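Local coordinates for core protein VP7 (Bluetongue virus, PDB 1BVP) that forms trimers that assemble as 260 capsomers on an inner VP3 scaffold, building part of the bluetongue virus core, at residues A8-R13 and T103-E108; D67-A72 and L311-L316; D2-R7 and V93-E98; A14-Q19 and A317-V322. One frame throughout, in Å; residues are numbered along the deposited sequence.

Contact 1: residues A8-R13 and T103-E108; sequences ALTVMR and TEAANE
Leu9, Thr10 and Arg13 of one helix meet Glu104, Ala105 and Glu108 of another. The two axes pass 9.0 Å apart at closest approach and run roughly antiparallel, at 138°, with Thr10 and Ala105 closest in the backbone. Apolar packing centres on the small side chain of Ala105, whose CB points at the first helix and lies 3.9 Å from Leu9 CD2. The same methyl group of Leu9 also rests on the carboxylate end of Glu108, with CD2 3.6 Å from Glu108 CD. Beyond CG, Glu108 is extended, which carries its carboxylate across the end of Leu9 at a slant.

Two polar atoms of the first helix, Thr10 OG1 and Arg13 NH1, meet carbon atoms of the second. Thr10 OG1 stands 3.5 Å from Ala105 CB, while its hydrogen bonds are made to Ala6 O and Thr102 N. A kink at chi3 (83°) turns the Arg13 guanidinium so that NH1 comes 4.1 Å from Glu104 CB. The carboxylate of Glu104 bends away, leaving Arg13 NH1 and Glu104 OE1 5.3 Å apart. Their opposite charges may attract weakly at this range, although the charged atoms are not in contact. Between subunits, Glu104 OE2 has a long, weak ionic partner in the Arg13 of a neighbouring subunit.

Within its helix, Asn107 ND2 donates a nearly straight bond of 2.6 Å to Thr103 O, which also accepts from Asn107 N. Asn107 ND2 is also bonded to Arg13 O of a neighbouring subunit. This is antiparallel helix packing in the helical domain of VP7, set beside the trimer interface.

Contact 2: residues D67-A72 and L311-L316; sequences DMMLSA and LLLSTL
Met69 and Ala72 supply the side chains by which helix 55-73 meets Leu312, Leu313 and Leu316 of helix 304-323. The segments are almost exactly antiparallel, at 176°, with axes 9.9 Å apart.

The start of the first segment is fixed to its surroundings by the buried carboxylate of Asp67, held by a salt bridge to Arg46 and by hydrogen bonds from Tyr40, Tyr84 and the backbone N of His87. Met69 follows and buries the most surface of any residue here. Its CG, anti to the backbone N (chi1 -179°), is carried towards the second helix, where it lies 4.1 Å from Leu312 CB and also 4.1 Å from Leu316 CD2. Bends at chi2 (-90°) and chi3 first swing SD across the direction of the leucine helix and then lay the SD-CE bond along it, bringing CE within 4.2 Å of Leu312 CB and 4.4 Å of Leu313 CG. Ser71 ties back into its own helix, its OG donating a 3.1 Å bond to Asp67 O, which also accepts from Ser71 N. One turn beyond Met69, Ala72 completes the apolar surface with CB 3.8 Å from Leu312 CD2, so that Leu312 is engaged by both residues.

All five touching residues are buried. Around the pair, helix 2-15 covers Met68, Leu312 and Thr315, helix 90-94 packs on Met68 and Ser71, and helix 276-286 packs against Leu70 and Leu313.

Contact 3: residues D2-R7 and V93-E98; sequences DTIAAR and VLATPE
Arg7 and Leu94, which lose the most surface in this contact, are joined by a hydrogen bond of 2.8 Å from Arg7 NH1 to Leu94 O. The donor lies in the carbonyl plane, although the bond is bent, with an N-H...O angle of 143°. The arginine is extended from CG to NE, a shape that carries its head past the end of helix 90-94 and over the loop that follows. There Thr96 O sits above the centre of one guanidinium face, 3.6 Å from the plane. Arg7 NH2 reaches on to Pro97 CA, and the head is held by two carbonyl oxygens, Leu94 O on NH1 and Ile99 O on NE.

Ile4, one turn earlier, provides the apolar half. Its CG2 approaches Leu94 CB to 3.6 Å, the two side chains crossing at about a right angle, and its CD1 reaches Ala95 CB at 4.3 Å. Leu94 also lies against Met68 and Ser71 of helix 55-73. Ile23 of a neighbouring subunit packs on Arg7, and Arg22 of that subunit on Pro97. The contact is a helix-to-loop junction in the helical domain, with an arginine of the N-terminal helix bonded to the last carbonyl of a short helix.

Contact 4: residues A14-Q19 and A317-V322; sequences ACATLQ and ADVYTV
Ala16 and Val322 bring the end of the N-terminal helix against helix 304-323 in the helical domain of VP7, at a type I beta turn running from Cys15 to Leu18. The turn is closed by Leu18 N bonding to Cys15 O at 3.1 Å.

The close-packed part lies at Ala16. Both methyl groups of Val322 straddle its backbone oxygen, with CG1 and CG2 each 3.7 Å from Ala16 O, and CG2 also approaches Ala16 CA and Cys15 O. The side chain of Ala16 has two valine neighbours, of which Val319 is the second and more distant, with its CG2 4.4 Å from Ala16 CB. This side is buried, with Met61 and Met64 of helix 55-73 packing on Cys15.

Gln19 forms the looser side, partly exposed to solvent, and Val322 lies between it and Ala16. The glutamine chain, bent at chi2, crosses the valine at about a right angle. A neighbouring subunit lies along the contact too, its Asn107 on Ala16, its Ala110 on Val322 and its Arg111 in a salt bridge with Asp318. The closest approach between apolar side chains across the two segments is from Ala16 CB to Val322 CG1, at 4.2 Å.

In the fold
Helix 2-15 and its C-terminal turn run through three of the four contacts: contact 3 uses its first residues, contact 1 its middle and contact 4 its end. Contact 2 joins helix 55-73 to helix 304-323, which continues into contact 4. Centres of contacts 1 and 3 are about 10 Å apart and those of contacts 1 and 2 about 11 Å, whereas contacts 3 and 4 lie about 20 Å apart without touching. Contacts 1 and 2 meet where Leu9 packs on Leu312. The strands fall between residues 122 and 252, so contacts 2 and 4 join chain ends on either side of the beta domain into one helical domain, which also meets neighbouring subunits of the trimer.

Contact 1: residues A8-R13 and T103-E108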
loop_
_atom_site.group_PDB
_atom_site.type_symbol
_atom_site.label_atom_id
_atom_site.label_comp_id
_atom_site.label_asym_id
_atom_site.label_seq_id
_atom_site.Cartn_x
_atom_site.Cartn_y
_atom_site.Cartn_z
ATOM N N ALA A 8 9.443 -3.668 -25.657
ATOM C CA ALA A 8 8.108 -4.296 -25.670
ATOM C C ALA A 8 7.109 -3.422 -24.908
ATOM O O ALA A 8 6.002 -3.130 -25.389
ATOM C CB ALA A 8 8.175 -5.641 -25.081
ATOM N N LEU A 9 7.541 -2.953 -23.744
ATOM C CA LEU A 9 6.744 -2.091 -22.885
ATOM C C LEU A 9 6.361 -0.788 -23.589
ATOM O O LEU A 9 5.195 -0.331 -23.507
ATOM C CB LEU A 9 7.588 -1.767 -21.668
ATOM C CG LEU A 9 6.960 -1.474 -20.317
ATOM C CD1 LEU A 9 6.045 -2.630 -19.943
ATOM C CD2 LEU A 9 8.101 -1.362 -19.327
ATOM N N THR A 10 7.359 -0.166 -24.228
ATOM C CA THR A 10 7.169 1.072 -24.986
ATOM C C THR A 10 6.134 0.896 -26.087
ATOM O O THR A 10 5.201 1.696 -26.207
ATOM C CB THR A 10 8.442 1.504 -25.649
ATOM O OG1 THR A 10 9.395 1.856 -24.652
ATOM C CG2 THR A 10 8.176 2.719 -26.511
ATOM N N VAL A 11 6.280 -0.169 -26.870
ATOM C CA VAL A 11 5.343 -0.443 -27.955
ATOM C C VAL A 11 3.934 -0.719 -27.486
ATOM O O VAL A 11 2.958 -0.229 -28.094
ATOM C CB VAL A 11 5.803 -1.615 -28.793
ATOM C CG1 VAL A 11 4.787 -1.923 -29.834
ATOM C CG2 VAL A 11 7.178 -1.315 -29.390
ATOM N N MET A 12 3.809 -1.526 -26.425
ATOM C CA MET A 12 2.480 -1.856 -25.893
ATOM C C MET A 12 1.791 -0.637 -25.325
ATOM O O MET A 12 0.599 -0.454 -25.562
ATOM C CB MET A 12 2.529 -2.935 -24.838
ATOM C CG MET A 12 3.116 -4.242 -25.298
ATOM S SD MET A 12 2.756 -5.511 -24.033
ATOM C CE MET A 12 4.089 -5.303 -22.924
ATOM N N ARG A 13 2.522 0.218 -24.603
ATOM C CA ARG A 13 1.868 1.410 -24.049
ATOM C C ARG A 13 1.416 2.362 -25.174
ATOM O O ARG A 13 0.403 3.046 -25.040
ATOM C CB ARG A 13 2.746 2.122 -23.011
ATOM C CG ARG A 13 3.193 1.261 -21.853
ATOM C CD ARG A 13 4.047 2.012 -20.787
ATOM N NE ARG A 13 3.216 2.742 -19.834
ATOM C CZ ARG A 13 3.267 4.063 -19.604
ATOM N NH1 ARG A 13 4.136 4.848 -20.254
ATOM N NH2 ARG A 13 2.402 4.626 -18.746
ATOM N N THR A 103 11.703 6.999 -21.764
ATOM C CA THR A 103 12.299 7.232 -20.462
ATOM C C THR A 103 11.515 6.450 -19.371
ATOM O O THR A 103 12.137 5.821 -18.519
ATOM C CB THR A 103 12.289 8.751 -20.153
ATOM O OG1 THR A 103 13.271 9.403 -20.957
ATOM C CG2 THR A 103 12.603 9.018 -18.721
ATOM N N GLU A 104 10.175 6.459 -19.426
ATOM C CA GLU A 104 9.326 5.726 -18.474
ATOM C C GLU A 104 9.649 4.239 -18.515
ATOM O O GLU A 104 10.005 3.643 -17.497
ATOM C CB GLU A 104 7.844 5.873 -18.796
ATOM C CG GLU A 104 7.280 7.283 -18.691
ATOM C CD GLU A 104 7.992 8.344 -19.588
ATOM O OE1 GLU A 104 8.239 8.108 -20.810
ATOM O OE2 GLU A 104 8.291 9.446 -19.047
ATOM N N ALA A 105 9.589 3.639 -19.693
ATOM C CA ALA A 105 9.862 2.221 -19.770
ATOM C C ALA A 105 11.280 1.881 -19.287
ATOM O O ALA A 105 11.497 0.913 -18.563
ATOM C CB ALA A 105 9.637 1.733 -21.172
ATOM N N ALA A 106 12.241 2.707 -19.647
ATOM C CA ALA A 106 13.628 2.452 -19.291
ATOM C C ALA A 106 13.761 2.448 -17.792
ATOM O O ALA A 106 14.371 1.569 -17.212
ATOM C CB ALA A 106 14.520 3.551 -19.882
ATOM N N ASN A 107 13.232 3.486 -17.171
ATOM C CA ASN A 107 13.297 3.629 -15.724
ATOM C C ASN A 107 12.557 2.537 -14.964
ATOM O O ASN A 107 12.996 2.072 -13.922
ATOM C CB ASN A 107 12.812 5.013 -15.330
ATOM C CG ASN A 107 13.873 6.073 -15.546
ATOM O OD1 ASN A 107 14.640 6.390 -14.644
ATOM N ND2 ASN A 107 13.954 6.588 -16.751
ATOM N N GLU A 108 11.451 2.086 -15.524
ATOM C CA GLU A 108 10.705 1.011 -14.919
ATOM C C GLU A 108 11.515 -0.310 -14.949
ATOM O O GLU A 108 11.636 -1.007 -13.937
ATOM C CB GLU A 108 9.383 0.924 -15.621
ATOM C CG GLU A 108 8.725 -0.397 -15.506
ATOM C CD GLU A 108 7.262 -0.348 -15.970
ATOM O OE1 GLU A 108 6.794 0.807 -16.308
ATOM O OE2 GLU A 108 6.613 -1.460 -15.956
#

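Contact 2: residues D67-A72 and L311-L316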
loop_
_atom_site.group_PDB
_atom_site.type_symbol
_atom_site.label_atom_id
_atom_site.label_comp_id
_atom_site.label_asym_id
_atom_site.label_seq_id
_atom_site.Cartn_x
_atom_site.Cartn_y
_atom_site.Cartn_z
ATOM N N ASP A 67 2.882 -11.157 -28.998
ATOM C CA ASP A 67 4.186 -11.693 -29.397
ATOM C C ASP A 67 5.317 -11.014 -28.669
ATOM O O ASP A 67 6.278 -11.656 -28.248
ATOM C CB ASP A 67 4.430 -11.508 -30.901
ATOM C CG ASP A 67 3.930 -12.672 -31.729
ATOM O OD1 ASP A 67 3.716 -13.773 -31.176
ATOM O OD2 ASP A 67 3.758 -12.490 -32.948
ATOM N N MET A 68 5.215 -9.696 -28.571
ATOM C CA MET A 68 6.237 -8.894 -27.931
ATOM C C MET A 68 6.316 -9.139 -26.444
ATOM O O MET A 68 7.415 -9.201 -25.891
ATOM C CB MET A 68 5.997 -7.430 -28.236
ATOM C CG MET A 68 6.266 -7.097 -29.689
ATOM S SD MET A 68 6.132 -5.350 -30.016
ATOM C CE MET A 68 7.032 -5.322 -31.534
ATOM N N MET A 69 5.160 -9.290 -25.798
ATOM C CA MET A 69 5.098 -9.583 -24.368
ATOM C C MET A 69 5.749 -10.976 -24.126
ATOM O O MET A 69 6.698 -11.090 -23.360
ATOM C CB MET A 69 3.637 -9.562 -23.922
ATOM C CG MET A 69 3.363 -9.816 -22.427
ATOM S SD MET A 69 3.131 -11.571 -22.036
ATOM C CE MET A 69 4.195 -11.784 -20.647
ATOM N N LEU A 70 5.344 -11.999 -24.878
ATOM C CA LEU A 70 5.923 -13.324 -24.684
ATOM C C LEU A 70 7.410 -13.363 -24.939
ATOM O O LEU A 70 8.152 -13.982 -24.177
ATOM C CB LEU A 70 5.204 -14.386 -25.524
ATOM C CG LEU A 70 3.695 -14.460 -25.231
ATOM C CD1 LEU A 70 2.978 -15.330 -26.215
ATOM C CD2 LEU A 70 3.445 -14.914 -23.785
ATOM N N SER A 71 7.875 -12.672 -25.968
ATOM C CA SER A 71 9.318 -12.684 -26.255
ATOM C C SER A 71 10.125 -11.981 -25.172
ATOM O O SER A 71 11.177 -12.462 -24.765
ATOM C CB SER A 71 9.629 -12.090 -27.639
ATOM O OG SER A 71 9.044 -12.912 -28.645
ATOM N N ALA A 72 9.618 -10.862 -24.665
ATOM C CA ALA A 72 10.347 -10.148 -23.619
ATOM C C ALA A 72 10.368 -10.955 -22.316
ATOM O O ALA A 72 11.334 -10.867 -21.565
ATOM C CB ALA A 72 9.721 -8.773 -23.372
ATOM N N LEU A 311 4.457 -7.319 -14.647
ATOM C CA LEU A 311 4.383 -5.973 -15.226
ATOM C C LEU A 311 3.988 -6.001 -16.703
ATOM O O LEU A 311 3.064 -5.303 -17.135
ATOM C CB LEU A 311 5.710 -5.255 -15.078
ATOM C CG LEU A 311 6.024 -5.021 -13.615
ATOM C CD1 LEU A 311 7.283 -4.199 -13.530
ATOM C CD2 LEU A 311 4.852 -4.303 -12.942
ATOM N N LEU A 312 4.669 -6.858 -17.454
ATOM C CA LEU A 312 4.404 -7.024 -18.866
ATOM C C LEU A 312 2.944 -7.492 -19.111
ATOM O O LEU A 312 2.221 -6.939 -19.967
ATOM C CB LEU A 312 5.437 -7.999 -19.435
ATOM C CG LEU A 312 6.645 -7.525 -20.283
ATOM C CD1 LEU A 312 7.077 -6.146 -19.976
ATOM C CD2 LEU A 312 7.794 -8.487 -20.132
ATOM N N LEU A 313 2.474 -8.455 -18.324
ATOM C CA LEU A 313 1.100 -8.938 -18.483
ATOM C C LEU A 313 0.070 -7.874 -18.117
ATOM O O LEU A 313 -0.974 -7.798 -18.738
ATOM C CB LEU A 313 0.875 -10.156 -17.624
ATOM C CG LEU A 313 0.489 -11.445 -18.313
ATOM C CD1 LEU A 313 0.068 -12.379 -17.202
ATOM C CD2 LEU A 313 -0.648 -11.262 -19.310
ATOM N N SER A 314 0.357 -7.057 -17.106
ATOM C CA SER A 314 -0.552 -5.994 -16.688
ATOM C C SER A 314 -0.745 -4.992 -17.822
ATOM O O SER A 314 -1.874 -4.580 -18.129
ATOM C CB SER A 314 0.001 -5.290 -15.452
ATOM O OG SER A 314 -0.977 -4.393 -14.966
ATOM N N THR A 315 0.362 -4.604 -18.452
ATOM C CA THR A 315 0.300 -3.709 -19.589
ATOM C C THR A 315 -0.487 -4.384 -20.726
ATOM O O THR A 315 -1.383 -3.767 -21.321
ATOM C CB THR A 315 1.705 -3.354 -20.065
ATOM O OG1 THR A 315 2.431 -2.807 -18.967
ATOM C CG2 THR A 315 1.659 -2.300 -21.175
ATOM N N LEU A 316 -0.194 -5.650 -21.020
ATOM C CA LEU A 316 -0.936 -6.339 -22.076
ATOM C C LEU A 316 -2.437 -6.343 -21.777
ATOM O O LEU A 316 -3.259 -6.256 -22.705
ATOM C CB LEU A 316 -0.434 -7.759 -22.275
ATOM C CG LEU A 316 -1.059 -8.576 -23.410
ATOM C CD1 LEU A 316 -0.612 -8.014 -24.742
ATOM C CD2 LEU A 316 -0.592 -10.042 -23.314
#

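Contact 3: residues D2-R7 and V93-E98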
loop_
_atom_site.group_PDB
_atom_site.type_symbol
_atom_site.label_atom_id
_atom_site.label_comp_id
_atom_site.label_asym_id
_atom_site.label_seq_id
_atom_site.Cartn_x
_atom_site.Cartn_y
_atom_site.Cartn_z
ATOM N N ASP A 2 17.468 -6.075 -21.046
ATOM C CA ASP A 2 16.665 -5.133 -20.320
ATOM C C ASP A 2 16.055 -4.202 -21.374
ATOM O O ASP A 2 14.881 -3.824 -21.294
ATOM C CB ASP A 2 17.519 -4.387 -19.313
ATOM C CG ASP A 2 17.475 -5.026 -17.900
ATOM O OD1 ASP A 2 16.742 -6.027 -17.668
ATOM O OD2 ASP A 2 18.176 -4.495 -17.009
ATOM N N THR A 3 16.838 -3.913 -22.414
ATOM C CA THR A 3 16.407 -3.073 -23.543
ATOM C C THR A 3 15.269 -3.747 -24.290
ATOM O O THR A 3 14.321 -3.089 -24.732
ATOM C CB THR A 3 17.556 -2.833 -24.503
ATOM O OG1 THR A 3 18.402 -3.986 -24.475
ATOM C CG2 THR A 3 18.372 -1.626 -24.065
ATOM N N ILE A 4 15.358 -5.062 -24.438
ATOM C CA ILE A 4 14.285 -5.801 -25.087
ATOM C C ILE A 4 12.976 -5.560 -24.328
ATOM O O ILE A 4 11.951 -5.208 -24.928
ATOM C CB ILE A 4 14.614 -7.300 -25.110
ATOM C CG1 ILE A 4 15.915 -7.477 -25.884
ATOM C CG2 ILE A 4 13.457 -8.134 -25.682
ATOM C CD1 ILE A 4 16.066 -8.824 -26.436
ATOM N N ALA A 5 13.020 -5.675 -23.005
ATOM C CA ALA A 5 11.806 -5.478 -22.223
ATOM C C ALA A 5 11.315 -4.036 -22.319
ATOM O O ALA A 5 10.104 -3.800 -22.499
ATOM C CB ALA A 5 12.024 -5.887 -20.797
ATOM N N ALA A 6 12.248 -3.083 -22.233
ATOM C CA ALA A 6 11.938 -1.649 -22.350
ATOM C C ALA A 6 11.226 -1.351 -23.706
ATOM O O ALA A 6 10.236 -0.579 -23.765
ATOM C CB ALA A 6 13.210 -0.834 -22.190
ATOM N N ARG A 7 11.664 -2.030 -24.776
ATOM C CA ARG A 7 11.015 -1.868 -26.081
ATOM C C ARG A 7 9.613 -2.439 -26.139
ATOM O O ARG A 7 8.680 -1.754 -26.615
ATOM C CB ARG A 7 11.853 -2.441 -27.207
ATOM C CG ARG A 7 13.087 -1.614 -27.413
ATOM C CD ARG A 7 13.961 -2.194 -28.485
ATOM N NE ARG A 7 15.203 -1.433 -28.572
ATOM C CZ ARG A 7 16.409 -1.965 -28.404
ATOM N NH1 ARG A 7 16.525 -3.255 -28.153
ATOM N NH2 ARG A 7 17.493 -1.205 -28.446
ATOM N N VAL A 93 13.012 -8.703 -33.652
ATOM C CA VAL A 93 12.423 -7.392 -33.776
ATOM C C VAL A 93 12.807 -6.545 -32.557
ATOM O O VAL A 93 13.317 -5.438 -32.679
ATOM C CB VAL A 93 10.910 -7.503 -33.787
ATOM C CG1 VAL A 93 10.305 -6.125 -33.764
ATOM C CG2 VAL A 93 10.448 -8.355 -34.992
ATOM N N LEU A 94 12.563 -7.080 -31.371
ATOM C CA LEU A 94 12.855 -6.370 -30.132
ATOM C C LEU A 94 14.335 -6.081 -29.859
ATOM O O LEU A 94 14.661 -5.212 -29.036
ATOM C CB LEU A 94 12.267 -7.137 -28.969
ATOM C CG LEU A 94 10.933 -6.782 -28.341
ATOM C CD1 LEU A 94 10.118 -5.849 -29.168
ATOM C CD2 LEU A 94 10.223 -8.070 -28.088
ATOM N N ALA A 95 15.238 -6.817 -30.504
ATOM C CA ALA A 95 16.674 -6.576 -30.303
ATOM C C ALA A 95 17.252 -5.560 -31.300
ATOM O O ALA A 95 18.447 -5.335 -31.308
ATOM C CB ALA A 95 17.452 -7.886 -30.369
ATOM N N THR A 96 16.401 -4.981 -32.151
ATOM C CA THR A 96 16.794 -3.996 -33.175
ATOM C C THR A 96 17.034 -2.650 -32.488
ATOM O O THR A 96 16.086 -1.983 -32.073
ATOM C CB THR A 96 15.636 -3.787 -34.222
ATOM O OG1 THR A 96 15.358 -5.015 -34.903
ATOM C CG2 THR A 96 15.981 -2.704 -35.246
ATOM N N PRO A 97 18.285 -2.176 -32.478
ATOM C CA PRO A 97 18.622 -0.898 -31.839
ATOM C C PRO A 97 17.952 0.328 -32.390
ATOM O O PRO A 97 18.015 1.387 -31.795
ATOM C CB PRO A 97 20.144 -0.823 -31.966
ATOM C CG PRO A 97 20.429 -1.654 -33.151
ATOM C CD PRO A 97 19.485 -2.821 -33.033
ATOM N N GLU A 98 17.255 0.192 -33.499
ATOM C CA GLU A 98 16.597 1.356 -34.069
ATOM C C GLU A 98 15.234 1.621 -33.481
ATOM O O GLU A 98 14.693 2.712 -33.698
ATOM C CB GLU A 98 16.539 1.299 -35.604
ATOM C CG GLU A 98 17.883 1.576 -36.308
ATOM C CD GLU A 98 18.823 0.363 -36.346
ATOM O OE1 GLU A 98 18.353 -0.785 -36.627
ATOM O OE2 GLU A 98 20.043 0.571 -36.120
#

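Contact 4: residues A14-Q19 and A317-V322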
loop_
_atom_site.group_PDB
_atom_site.type_symbol
_atom_site.label_atom_id
_atom_site.label_comp_id
_atom_site.label_asym_id
_atom_site.label_seq_id
_atom_site.Cartn_x
_atom_site.Cartn_y
_atom_site.Cartn_z
ATOM N N ALA A 14 2.142 2.366 -26.292
ATOM C CA ALA A 14 1.814 3.196 -27.454
ATOM C C ALA A 14 0.526 2.667 -28.084
ATOM O O ALA A 14 -0.361 3.439 -28.478
ATOM C CB ALA A 14 2.943 3.134 -28.463
ATOM N N CYS A 15 0.415 1.346 -28.199
ATOM C CA CYS A 15 -0.792 0.797 -28.789
ATOM C C CYS A 15 -2.029 1.098 -27.938
ATOM O O CYS A 15 -3.133 1.204 -28.468
ATOM C CB CYS A 15 -0.665 -0.704 -28.968
ATOM S SG CYS A 15 0.554 -1.235 -30.129
ATOM N N ALA A 16 -1.866 1.234 -26.623
ATOM C CA ALA A 16 -3.009 1.511 -25.743
ATOM C C ALA A 16 -3.513 2.919 -25.948
ATOM O O ALA A 16 -4.477 3.336 -25.328
ATOM C CB ALA A 16 -2.633 1.315 -24.302
ATOM N N THR A 17 -2.797 3.668 -26.772
ATOM C CA THR A 17 -3.135 5.039 -27.110
ATOM C C THR A 17 -4.222 5.085 -28.191
ATOM O O THR A 17 -5.011 6.019 -28.251
ATOM C CB THR A 17 -1.867 5.705 -27.615
ATOM O OG1 THR A 17 -1.136 6.240 -26.507
ATOM C CG2 THR A 17 -2.150 6.748 -28.594
ATOM N N LEU A 18 -4.265 4.057 -29.034
ATOM C CA LEU A 18 -5.214 3.944 -30.137
ATOM C C LEU A 18 -6.658 3.740 -29.704
ATOM O O LEU A 18 -7.336 2.816 -30.176
ATOM C CB LEU A 18 -4.769 2.808 -31.058
ATOM C CG LEU A 18 -3.595 3.118 -32.013
ATOM C CD1 LEU A 18 -2.985 4.432 -31.742
ATOM C CD2 LEU A 18 -2.532 2.075 -31.924
ATOM N N GLN A 19 -7.153 4.654 -28.873
ATOM C CA GLN A 19 -8.499 4.556 -28.340
ATOM C C GLN A 19 -9.550 4.656 -29.431
ATOM O O GLN A 19 -10.497 3.896 -29.475
ATOM C CB GLN A 19 -8.728 5.611 -27.219
ATOM C CG GLN A 19 -8.998 5.053 -25.775
ATOM C CD GLN A 19 -7.770 5.106 -24.811
ATOM O OE1 GLN A 19 -6.771 4.406 -24.977
ATOM N NE2 GLN A 19 -7.886 5.905 -23.773
ATOM N N ALA A 317 -2.805 -6.376 -20.495
ATOM C CA ALA A 317 -4.231 -6.363 -20.126
ATOM C C ALA A 317 -4.820 -5.027 -20.504
ATOM O O ALA A 317 -5.971 -4.952 -20.956
ATOM C CB ALA A 317 -4.420 -6.605 -18.677
ATOM N N ASP A 318 -4.050 -3.963 -20.304
ATOM C CA ASP A 318 -4.543 -2.640 -20.682
ATOM C C ASP A 318 -4.718 -2.554 -22.196
ATOM O O ASP A 318 -5.715 -2.014 -22.672
ATOM C CB ASP A 318 -3.594 -1.560 -20.238
ATOM C CG ASP A 318 -3.553 -1.401 -18.745
ATOM O OD1 ASP A 318 -4.572 -1.668 -18.061
ATOM O OD2 ASP A 318 -2.498 -0.945 -18.278
ATOM N N VAL A 319 -3.758 -3.096 -22.949
ATOM C CA VAL A 319 -3.860 -3.101 -24.404
ATOM C C VAL A 319 -5.118 -3.871 -24.798
ATOM O O VAL A 319 -5.899 -3.404 -25.625
ATOM C CB VAL A 319 -2.636 -3.757 -25.079
ATOM C CG1 VAL A 319 -2.910 -3.953 -26.571
ATOM C CG2 VAL A 319 -1.412 -2.882 -24.891
ATOM N N TYR A 320 -5.338 -5.020 -24.157
ATOM C CA TYR A 320 -6.507 -5.846 -24.437
ATOM C C TYR A 320 -7.755 -5.017 -24.255
ATOM O O TYR A 320 -8.714 -5.066 -25.047
ATOM C CB TYR A 320 -6.567 -7.014 -23.460
ATOM C CG TYR A 320 -7.701 -7.987 -23.734
ATOM C CD1 TYR A 320 -7.521 -9.076 -24.606
ATOM C CD2 TYR A 320 -8.959 -7.831 -23.123
ATOM C CE1 TYR A 320 -8.571 -10.000 -24.866
ATOM C CE2 TYR A 320 -10.016 -8.741 -23.382
ATOM C CZ TYR A 320 -9.807 -9.818 -24.251
ATOM O OH TYR A 320 -10.823 -10.718 -24.504
ATOM N N THR A 321 -7.768 -4.292 -23.159
ATOM C CA THR A 321 -8.902 -3.453 -22.858
ATOM C C THR A 321 -9.176 -2.390 -23.924
ATOM O O THR A 321 -10.341 -2.160 -24.233
ATOM C CB THR A 321 -8.769 -2.886 -21.415
ATOM O OG1 THR A 321 -9.287 -3.862 -20.509
ATOM C CG2 THR A 321 -9.515 -1.586 -21.219
ATOM N N VAL A 322 -8.142 -1.723 -24.464
ATOM C CA VAL A 322 -8.399 -0.720 -25.496
ATOM C C VAL A 322 -8.627 -1.303 -26.898
ATOM O O VAL A 322 -9.551 -0.873 -27.565
ATOM C CB VAL A 322 -7.424 0.489 -25.476
ATOM C CG1 VAL A 322 -6.726 0.580 -24.143
ATOM C CG2 VAL A 322 -6.483 0.460 -26.585
#